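Local coordinates for beta-lactamase (Nostoc sp., PDB 6NHS), which probably hydrolyses the beta-lactam ring of penicillin-type antibiotics, as a class D serine beta-lactamase related to the penicillin-binding protein transpeptidases, at residues I67-V72 and R121-E126; L74-I79 and E129-Q134; Q169-K174 and R181-V186. All blocks are in the same frame, centred on the assembly; numbering follows the deposited sequence.

Contact 1: residues I67-V72 and R121-E126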
loop_
_atom_site.group_PDB
_atom_site.type_symbol
_atom_site.label_atom_id
_atom_site.label_comp_id
_atom_site.label_asym_id
_atom_site.label_seq_id
_atom_site.Cartn_x
_atom_site.Cartn_y
_atom_site.Cartn_z
ATOM N N ILE A 67 0.286 0.448 5.054
ATOM C CA ILE A 67 1.634 1.010 5.149
ATOM C C ILE A 67 1.628 2.240 6.049
ATOM O O ILE A 67 2.417 2.344 6.995
ATOM C CB ILE A 67 2.185 1.341 3.751
ATOM C CG1 ILE A 67 2.294 0.075 2.890
ATOM C CG2 ILE A 67 3.539 2.042 3.870
ATOM C CD1 ILE A 67 2.579 0.374 1.406
ATOM N N PHE A 68 0.726 3.184 5.768
ATOM C CA PHE A 68 0.592 4.378 6.601
ATOM C C PHE A 68 0.151 4.019 8.016
ATOM O O PHE A 68 0.713 4.513 9.000
ATOM C CB PHE A 68 -0.402 5.340 5.952
ATOM C CG PHE A 68 -0.632 6.601 6.736
ATOM C CD1 PHE A 68 -1.596 6.652 7.729
ATOM C CD2 PHE A 68 0.111 7.741 6.470
ATOM C CE1 PHE A 68 -1.811 7.817 8.454
ATOM C CE2 PHE A 68 -0.104 8.909 7.187
ATOM C CZ PHE A 68 -1.060 8.941 8.182
ATOM N N ASN A 69 -0.863 3.155 8.134
ATOM C CA ASN A 69 -1.396 2.788 9.445
ATOM C C ASN A 69 -0.322 2.147 10.324
ATOM O O ASN A 69 -0.261 2.410 11.532
ATOM C CB ASN A 69 -2.586 1.841 9.261
ATOM C CG ASN A 69 -3.617 1.937 10.385
ATOM O OD1 ASN A 69 -3.391 2.584 11.409
ATOM N ND2 ASN A 69 -4.763 1.282 10.188
ATOM N N SER A 70 0.532 1.307 9.732
ATOM C CA SER A 70 1.595 0.648 10.491
ATOM C C SER A 70 2.567 1.663 11.076
ATOM O O SER A 70 3.000 1.530 12.227
ATOM C CB SER A 70 2.363 -0.336 9.595
ATOM O OG SER A 70 1.511 -1.316 9.024
ATOM N N LEU A 71 2.942 2.670 10.279
ATOM C CA LEU A 71 3.852 3.713 10.743
ATOM C C LEU A 71 3.278 4.457 11.939
ATOM O O LEU A 71 3.967 4.659 12.949
ATOM C CB LEU A 71 4.135 4.694 9.605
ATOM C CG LEU A 71 4.885 4.099 8.420
ATOM C CD1 LEU A 71 4.689 4.965 7.168
ATOM C CD2 LEU A 71 6.365 3.982 8.787
ATOM N N VAL A 72 2.020 4.892 11.837
ATOM C CA VAL A 72 1.427 5.688 12.908
ATOM C C VAL A 72 1.222 4.832 14.150
ATOM O O VAL A 72 1.439 5.288 15.281
ATOM C CB VAL A 72 0.108 6.324 12.431
ATOM C CG1 VAL A 72 -0.551 7.106 13.559
ATOM C CG2 VAL A 72 0.355 7.231 11.195
ATOM N N ARG A 121 -8.507 2.455 15.817
ATOM C CA ARG A 121 -9.296 2.880 16.969
ATOM C C ARG A 121 -8.399 3.360 18.099
ATOM O O ARG A 121 -8.695 4.369 18.750
ATOM C CB ARG A 121 -10.195 1.742 17.461
ATOM C CG ARG A 121 -11.295 1.325 16.499
ATOM C CD ARG A 121 -12.160 0.182 17.090
ATOM N NE ARG A 121 -12.887 -0.484 16.018
ATOM C CZ ARG A 121 -12.690 -1.736 15.626
ATOM N NH1 ARG A 121 -11.818 -2.517 16.255
ATOM N NH2 ARG A 121 -13.396 -2.216 14.608
ATOM N N LYS A 122 -7.298 2.649 18.346
ATOM C CA LYS A 122 -6.413 3.011 19.449
ATOM C C LYS A 122 -5.628 4.281 19.137
ATOM O O LYS A 122 -5.370 5.092 20.034
ATOM C CB LYS A 122 -5.473 1.848 19.757
ATOM C CG LYS A 122 -6.200 0.623 20.326
ATOM C CD LYS A 122 -5.243 -0.539 20.550
ATOM C CE LYS A 122 -4.307 -0.298 21.722
ATOM N NZ LYS A 122 -3.395 -1.484 21.904
ATOM N N ILE A 123 -5.226 4.466 17.875
ATOM C CA ILE A 123 -4.671 5.757 17.465
ATOM C C ILE A 123 -5.678 6.864 17.743
ATOM O O ILE A 123 -5.358 7.889 18.354
ATOM C CB ILE A 123 -4.262 5.724 15.980
ATOM C CG1 ILE A 123 -3.047 4.800 15.789
ATOM C CG2 ILE A 123 -3.964 7.161 15.486
ATOM C CD1 ILE A 123 -2.805 4.318 14.358
ATOM N N GLY A 124 -6.916 6.665 17.313
ATOM C CA GLY A 124 -7.971 7.625 17.558
ATOM C C GLY A 124 -8.042 8.692 16.479
ATOM O O GLY A 124 -7.078 8.968 15.766
ATOM N N HIS A 125 -9.218 9.318 16.393
ATOM C CA HIS A 125 -9.498 10.251 15.301
ATOM C C HIS A 125 -8.550 11.448 15.322
ATOM O O HIS A 125 -8.028 11.850 14.278
ATOM C CB HIS A 125 -10.957 10.710 15.379
ATOM C CG HIS A 125 -11.363 11.653 14.287
ATOM N ND1 HIS A 125 -11.363 13.022 14.448
ATOM C CD2 HIS A 125 -11.800 11.423 13.026
ATOM C CE1 HIS A 125 -11.772 13.596 13.328
ATOM N NE2 HIS A 125 -12.048 12.648 12.452
ATOM N N GLU A 126 -8.305 12.026 16.500
ATOM C CA GLU A 126 -7.492 13.238 16.568
ATOM C C GLU A 126 -6.048 12.964 16.163
ATOM O O GLU A 126 -5.461 13.720 15.385
ATOM C CB GLU A 126 -7.542 13.843 17.971
ATOM C CG GLU A 126 -6.667 15.086 18.100
ATOM C CD GLU A 126 -6.603 15.626 19.515
ATOM O OE1 GLU A 126 -7.414 15.195 20.359
ATOM O OE2 GLU A 126 -5.735 16.487 19.778
#
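Val-72 sets CG1 opposite its backbone nitrogen (chi1 177°), and Ile-123 turns CG1 away from its carbonyl carbon (chi1 -69°); the first turns the valine methyl toward Ile-123, and the second, with CD1 extended beyond CG1 (chi2 161°), carries CD1 to helix 65-76. There CD1 lies 3.7 Å from CG1 of Val-72, the side chains meeting at about a right angle. The same Val-72 CG1 is 3.9 Å from Ile-123 CG2, so the valine methyl touches both branches of its partner. One helical turn earlier, Asn-69 OD1, its amide oxygen, is 3.5 Å from CD1 of Ile-123. The backbones are nearest at Val-72 and Ile-123, whose CA atoms are 7.6 Å apart. Gly-124, at positive phi, separates helix 113-123 from helix 125-135, whose Met-128 and Phe-131 touch Asn-69 and Val-72. The Asn-69 side chain sits close to, but not against, a probable SxxK motif, the serine beta-lactamase signature at the start of its helix. All three touching residues are buried and no hydrogen bond crosses. ND2 of Asn-69 is hydrogen-bonded, but burying its side-chain oxygen OD1 against a methyl, with no partner in the model, probably costs desolvation energy; cohesion rests on apolar packing.

Contact 2: residues L74-I79 and E129-Q134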
loop_
_atom_site.group_PDB
_atom_site.type_symbol
_atom_site.label_atom_id
_atom_site.label_comp_id
_atom_site.label_asym_id
_atom_site.label_seq_id
_atom_site.Cartn_x
_atom_site.Cartn_y
_atom_site.Cartn_z
ATOM N N LEU A 74 2.940 2.181 15.200
ATOM C CA LEU A 74 4.215 1.990 15.885
ATOM C C LEU A 74 4.717 3.292 16.493
ATOM O O LEU A 74 5.217 3.300 17.624
ATOM C CB LEU A 74 5.253 1.419 14.914
ATOM C CG LEU A 74 5.032 -0.054 14.546
ATOM C CD1 LEU A 74 5.809 -0.407 13.262
ATOM C CD2 LEU A 74 5.426 -0.978 15.701
ATOM N N GLU A 75 4.596 4.401 15.759
ATOM C CA GLU A 75 5.116 5.669 16.261
ATOM C C GLU A 75 4.384 6.114 17.521
ATOM O O GLU A 75 5.013 6.597 18.471
ATOM C CB GLU A 75 5.021 6.749 15.183
ATOM C CG GLU A 75 5.777 8.018 15.533
ATOM C CD GLU A 75 7.280 7.804 15.597
ATOM O OE1 GLU A 75 7.786 6.868 14.941
ATOM O OE2 GLU A 75 7.960 8.575 16.299
ATOM N N THR A 76 3.053 5.980 17.541
ATOM C CA THR A 76 2.271 6.347 18.717
ATOM C C THR A 76 2.387 5.321 19.829
ATOM O O THR A 76 2.018 5.617 20.968
ATOM C CB THR A 76 0.790 6.503 18.363
ATOM O OG1 THR A 76 0.305 5.277 17.794
ATOM C CG2 THR A 76 0.580 7.658 17.375
ATOM N N GLY A 77 2.851 4.117 19.515
ATOM C CA GLY A 77 3.001 3.093 20.521
ATOM C C GLY A 77 1.747 2.314 20.836
ATOM O O GLY A 77 1.714 1.616 21.856
ATOM N N VAL A 78 0.711 2.389 19.992
ATOM C CA VAL A 78 -0.465 1.567 20.255
ATOM C C VAL A 78 -0.177 0.105 19.943
ATOM O O VAL A 78 -0.921 -0.782 20.383
ATOM C CB VAL A 78 -1.701 2.075 19.483
ATOM C CG1 VAL A 78 -1.931 3.593 19.749
ATOM C CG2 VAL A 78 -1.592 1.773 18.010
ATOM N N ILE A 79 0.881 -0.167 19.180
ATOM C CA ILE A 79 1.452 -1.502 19.037
ATOM C C ILE A 79 2.952 -1.360 19.289
ATOM O O ILE A 79 3.588 -0.432 18.775
ATOM C CB ILE A 79 1.142 -2.120 17.654
ATOM C CG1 ILE A 79 1.506 -3.614 17.603
ATOM C CG2 ILE A 79 1.825 -1.355 16.505
ATOM C CD1 ILE A 79 0.392 -4.535 18.089
ATOM N N GLU A 129 -5.903 12.115 12.317
ATOM C CA GLU A 129 -6.007 13.294 11.462
ATOM C C GLU A 129 -4.706 14.092 11.454
ATOM O O GLU A 129 -4.284 14.594 10.409
ATOM C CB GLU A 129 -7.179 14.172 11.911
ATOM C CG GLU A 129 -7.727 15.045 10.785
ATOM C CD GLU A 129 -8.675 16.118 11.268
ATOM O OE1 GLU A 129 -9.419 15.880 12.242
ATOM O OE2 GLU A 129 -8.665 17.213 10.673
ATOM N N LYS A 130 -4.058 14.227 12.617
ATOM C CA LYS A 130 -2.801 14.968 12.683
ATOM C C LYS A 130 -1.739 14.328 11.798
ATOM O O LYS A 130 -1.062 15.017 11.026
ATOM C CB LYS A 130 -2.305 15.059 14.128
ATOM C CG LYS A 130 -3.090 16.022 15.003
ATOM C CD LYS A 130 -2.363 16.304 16.311
ATOM C CE LYS A 130 -3.311 16.860 17.362
ATOM N NZ LYS A 130 -4.172 17.944 16.815
ATOM N N PHE A 131 -1.582 13.003 11.892
ATOM C CA PHE A 131 -0.568 12.331 11.080
ATOM C C PHE A 131 -0.914 12.382 9.596
ATOM O O PHE A 131 -0.025 12.573 8.756
ATOM C CB PHE A 131 -0.393 10.882 11.540
ATOM C CG PHE A 131 0.574 10.726 12.680
ATOM C CD1 PHE A 131 1.939 10.627 12.439
ATOM C CD2 PHE A 131 0.121 10.686 13.991
ATOM C CE1 PHE A 131 2.840 10.485 13.490
ATOM C CE2 PHE A 131 1.011 10.541 15.046
ATOM C CZ PHE A 131 2.373 10.444 14.798
ATOM N N ILE A 132 -2.196 12.212 9.257
ATOM C CA ILE A 132 -2.626 12.298 7.861
ATOM C C ILE A 132 -2.223 13.640 7.261
ATOM O O ILE A 132 -1.682 13.714 6.152
ATOM C CB ILE A 132 -4.147 12.071 7.759
ATOM C CG1 ILE A 132 -4.500 10.595 7.982
ATOM C CG2 ILE A 132 -4.668 12.543 6.414
ATOM C CD1 ILE A 132 -4.258 9.699 6.770
ATOM N N LYS A 133 -2.482 14.725 7.988
ATOM C CA LYS A 133 -2.195 16.051 7.455
ATOM C C LYS A 133 -0.705 16.372 7.503
ATOM O O LYS A 133 -0.180 17.017 6.590
ATOM C CB LYS A 133 -3.010 17.097 8.215
ATOM C CG LYS A 133 -4.509 16.963 7.980
ATOM C CD LYS A 133 -5.292 18.090 8.627
ATOM C CE LYS A 133 -6.757 18.036 8.217
ATOM N NZ LYS A 133 -7.564 19.157 8.796
ATOM N N GLN A 134 -0.002 15.922 8.547
ATOM C CA GLN A 134 1.438 16.161 8.619
ATOM C C GLN A 134 2.169 15.442 7.491
ATOM O O GLN A 134 3.071 16.010 6.861
ATOM C CB GLN A 134 1.964 15.716 9.982
ATOM C CG GLN A 134 3.317 16.277 10.361
ATOM C CD GLN A 134 3.649 16.034 11.825
ATOM O OE1 GLN A 134 4.647 16.541 12.339
ATOM N NE2 GLN A 134 2.809 15.254 12.505
#
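Thr-76 and Phe-131 mark the nearest backbone approach, yet their CA atoms are 10.1 Å apart, so the C-terminal turn of helix 65-76 meets helix 125-135 through side chains alone. Both helices belong to the helical part of the beta-lactamase fold, and the contact lies near its surface, with all three touching residues partly exposed. The Phe-131 side chain bridges about half of this separation. Its CG is turned away from the carbonyl carbon (chi1 -86°), and the ring's CE2 comes to 3.7 Å from the methyl CG2 of Thr-76, with CZ of the same ring at 4.2 Å from that methyl. The two side chains run past one another in opposite senses.

The polar ends of Thr-76 and Glu-75 are engaged on their own side. The Thr-76 hydroxyl is bonded to the carbonyl oxygen of Val-72 one turn back, consistent with chi1 of 58°, which swings OG1 back over the helix and presents the methyl to Phe-131. Gly-77, with positive phi, is where the chain leaves helical geometry. Glu-75 bends at CG (chi2 66°) and leads its carboxylate away from the ring, where OE1 is hydrogen-bonded to Thr-182 and to the backbone nitrogen of Ser-179. Its aliphatic part stays with the aromatic residue: like the threonine methyl it approaches the ring obliquely, Glu-75 CG standing 4.2 Å from Phe-131 CZ.

Contact 3: residues Q169-K174 and R181-V186. With FMT (formic acid), chain I.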
loop_
_atom_site.group_PDB
_atom_site.type_symbol
_atom_site.label_atom_id
_atom_site.label_comp_id
_atom_site.label_asym_id
_atom_site.label_seq_id
_atom_site.Cartn_x
_atom_site.Cartn_y
_atom_site.Cartn_z
ATOM N N GLN A 169 8.209 7.647 -1.385
ATOM C CA GLN A 169 9.507 8.276 -1.591
ATOM C C GLN A 169 9.901 9.147 -0.400
ATOM O O GLN A 169 11.048 9.094 0.060
ATOM C CB GLN A 169 9.475 9.082 -2.890
ATOM C CG GLN A 169 10.783 9.732 -3.258
ATOM C CD GLN A 169 10.870 11.160 -2.785
ATOM O OE1 GLN A 169 11.953 11.652 -2.473
ATOM N NE2 GLN A 169 9.728 11.845 -2.738
ATOM N N ARG A 170 8.963 9.948 0.120
ATOM C CA ARG A 170 9.236 10.733 1.324
ATOM C C ARG A 170 9.534 9.836 2.516
ATOM O O ARG A 170 10.415 10.141 3.331
ATOM C CB ARG A 170 8.054 11.643 1.644
ATOM C CG ARG A 170 7.836 12.767 0.628
ATOM C CD ARG A 170 6.798 13.728 1.159
ATOM N NE ARG A 170 7.350 14.612 2.184
ATOM C CZ ARG A 170 6.628 15.179 3.146
ATOM N NH1 ARG A 170 5.325 14.936 3.229
ATOM N NH2 ARG A 170 7.210 15.984 4.028
ATOM N N LEU A 171 8.772 8.752 2.658
ATOM C CA LEU A 171 9.062 7.760 3.682
ATOM C C LEU A 171 10.506 7.283 3.583
ATOM O O LEU A 171 11.252 7.300 4.569
ATOM C CB LEU A 171 8.093 6.589 3.534
ATOM C CG LEU A 171 8.173 5.477 4.577
ATOM C CD1 LEU A 171 7.814 6.044 5.935
ATOM C CD2 LEU A 171 7.253 4.326 4.204
ATOM N N HIS A 172 10.924 6.892 2.378
ATOM C CA HIS A 172 12.221 6.253 2.196
ATOM C C HIS A 172 13.377 7.207 2.463
ATOM O O HIS A 172 14.452 6.769 2.892
ATOM C CB HIS A 172 12.313 5.673 0.784
ATOM C CG HIS A 172 13.513 4.807 0.565
ATOM N ND1 HIS A 172 14.723 5.307 0.137
ATOM C CD2 HIS A 172 13.687 3.473 0.712
ATOM C CE1 HIS A 172 15.592 4.319 0.028
ATOM N NE2 HIS A 172 14.988 3.196 0.370
ATOM N N ARG A 173 13.201 8.504 2.221
ATOM C CA ARG A 173 14.282 9.444 2.481
ATOM C C ARG A 173 14.144 10.122 3.843
ATOM O O ARG A 173 14.802 11.136 4.099
ATOM C CB ARG A 173 14.389 10.472 1.349
ATOM C CG ARG A 173 13.377 11.572 1.367
ATOM C CD ARG A 173 13.484 12.427 0.107
ATOM N NE ARG A 173 14.862 12.757 -0.254
ATOM C CZ ARG A 173 15.512 13.843 0.159
ATOM N NH1 ARG A 173 14.918 14.717 0.962
ATOM N NH2 ARG A 173 16.764 14.052 -0.229
ATOM N N LYS A 174 13.303 9.570 4.725
ATOM C CA LYS A 174 13.274 9.939 6.143
ATOM C C LYS A 174 12.799 11.380 6.350
ATOM O O LYS A 174 13.303 12.096 7.216
ATOM C CB LYS A 174 14.645 9.709 6.790
ATOM C CG LYS A 174 15.206 8.314 6.505
ATOM C CD LYS A 174 16.570 8.086 7.134
ATOM C CE LYS A 174 17.102 6.701 6.763
ATOM N NZ LYS A 174 18.305 6.318 7.550
ATOM N N ARG A 181 13.496 3.766 14.180
ATOM C CA ARG A 181 12.982 2.467 14.603
ATOM C C ARG A 181 11.673 2.140 13.895
ATOM O O ARG A 181 11.487 1.029 13.388
ATOM C CB ARG A 181 12.794 2.452 16.120
ATOM C CG ARG A 181 12.118 1.201 16.666
ATOM C CD ARG A 181 11.837 1.363 18.154
ATOM N NE ARG A 181 11.285 0.146 18.745
ATOM C CZ ARG A 181 9.988 -0.140 18.802
ATOM N NH1 ARG A 181 9.095 0.704 18.302
ATOM N NH2 ARG A 181 9.585 -1.273 19.358
ATOM N N THR A 182 10.748 3.100 13.858
ATOM C CA THR A 182 9.481 2.894 13.162
ATOM C C THR A 182 9.712 2.574 11.691
ATOM O O THR A 182 9.108 1.644 11.144
ATOM C CB THR A 182 8.594 4.133 13.303
ATOM O OG1 THR A 182 8.273 4.342 14.682
ATOM C CG2 THR A 182 7.303 3.959 12.509
ATOM N N LEU A 183 10.592 3.338 11.034
ATOM C CA LEU A 183 10.888 3.093 9.623
ATOM C C LEU A 183 11.467 1.701 9.417
ATOM O O LEU A 183 11.070 0.983 8.493
ATOM C CB LEU A 183 11.869 4.142 9.095
ATOM C CG LEU A 183 11.486 5.614 9.208
ATOM C CD1 LEU A 183 12.586 6.495 8.620
ATOM C CD2 LEU A 183 10.154 5.867 8.524
ATOM N N ASP A 184 12.440 1.320 10.253
ATOM C CA ASP A 184 13.071 0.012 10.117
ATOM C C ASP A 184 12.046 -1.110 10.218
ATOM O O ASP A 184 12.092 -2.076 9.447
ATOM C CB ASP A 184 14.145 -0.175 11.194
ATOM C CG ASP A 184 15.387 0.666 10.949
ATOM O OD1 ASP A 184 15.541 1.224 9.843
ATOM O OD2 ASP A 184 16.208 0.769 11.880
ATOM N N LEU A 185 11.120 -1.011 11.173
ATOM C CA LEU A 185 10.146 -2.083 11.359
ATOM C C LEU A 185 9.196 -2.169 10.172
ATOM O O LEU A 185 8.936 -3.260 9.653
ATOM C CB LEU A 185 9.374 -1.874 12.664
ATOM C CG LEU A 185 10.191 -2.010 13.948
ATOM C CD1 LEU A 185 9.356 -1.610 15.164
ATOM C CD2 LEU A 185 10.722 -3.429 14.097
ATOM N N VAL A 186 8.682 -1.027 9.713
ATOM C CA VAL A 186 7.704 -1.058 8.628
ATOM C C VAL A 186 8.359 -1.485 7.319
ATOM O O VAL A 186 7.783 -2.261 6.545
ATOM C CB VAL A 186 7.002 0.304 8.505
ATOM C CG1 VAL A 186 6.110 0.330 7.269
ATOM C CG2 VAL A 186 6.179 0.579 9.777
HETATM C C FMT I . 8.834 4.077 17.908
HETATM O O1 FMT I . 9.046 3.135 17.140
HETATM O O2 FMT I . 9.581 5.050 18.049
#
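Leu-171 and Leu-183 form the tight half of this contact between two successive helices, 161-172 and 180-189, of the helical part of the beta-lactamase fold, joined by a short connection. CD1 of Leu-171 is pressed to 3.5 Å from CD2 of Leu-183, closer than usual for two carbons, while the CA atoms of these residues are 7.8 Å apart. Leu-171 carries CG opposite its backbone nitrogen (chi1 -176°), a rotation that sends its branched end toward Leu-183, and the two side chains pass in opposite directions. Both leucines are buried, and Leu-71 of helix 65-76 also packs on Leu-171.

The other half is looser and lies toward solvent. Exposed Lys-174 lays its CG 3.8 Å from CD1 of Leu-183, the second methyl of the same leucine; beyond CG its chain is extended, and NZ is hydrogen-bonded to Gln-180 OE1. The charged ends of Lys-174 and Asp-184 do not meet: NZ and OD1 stay 6.2 Å apart, and Gln-180 is a partner of both, its NE2 bonding to OD1. Lys-174 owes its place to a Schellman motif. Its backbone nitrogen bonds to Leu-171 O, Glu-175 N bonds back to Arg-170 O, and its positive phi (67°) turns the chain out of helix 161-172.

Helix 180-189 also binds a formic acid molecule, probably from the crystallisation liquor. Thr-182 OG1 lies 2.8 Å from its O1, but that hydroxyl is also hydrogen-bonded with Glu-75 OE1 and Ser-179 OG, so which acceptor its single proton serves is not settled. Clearer is the bond from Arg-181, whose NH1 reaches O1 of the formic acid at 2.7 Å with an N-H...O angle of 151°, the oxygen lying at the guanidinium edge, near its plane.

How the contacts relate
From the N terminus, helix 65-76 and the turn after it supply the first segments of contacts 1 and 2 in succession. Contact 1 closes over 48 intervening residues when the chain reaches 121-126; contact 2 closes over 49 at 129-134. Because their segments alternate, these two long loops cross, and their centres are only 5 Å apart, tying helix 65-76 to the end of helix 113-123 and to helix 125-135. Contact 3 follows in series, closing a loop of six residues between helices 161-172 and 180-189. It still meets helix 65-76: Leu-71 of segment 67-72 and Leu-74 of segment 74-79 both pack against Val-186. Helix 65-76 is thus common to all three neighbourhoods.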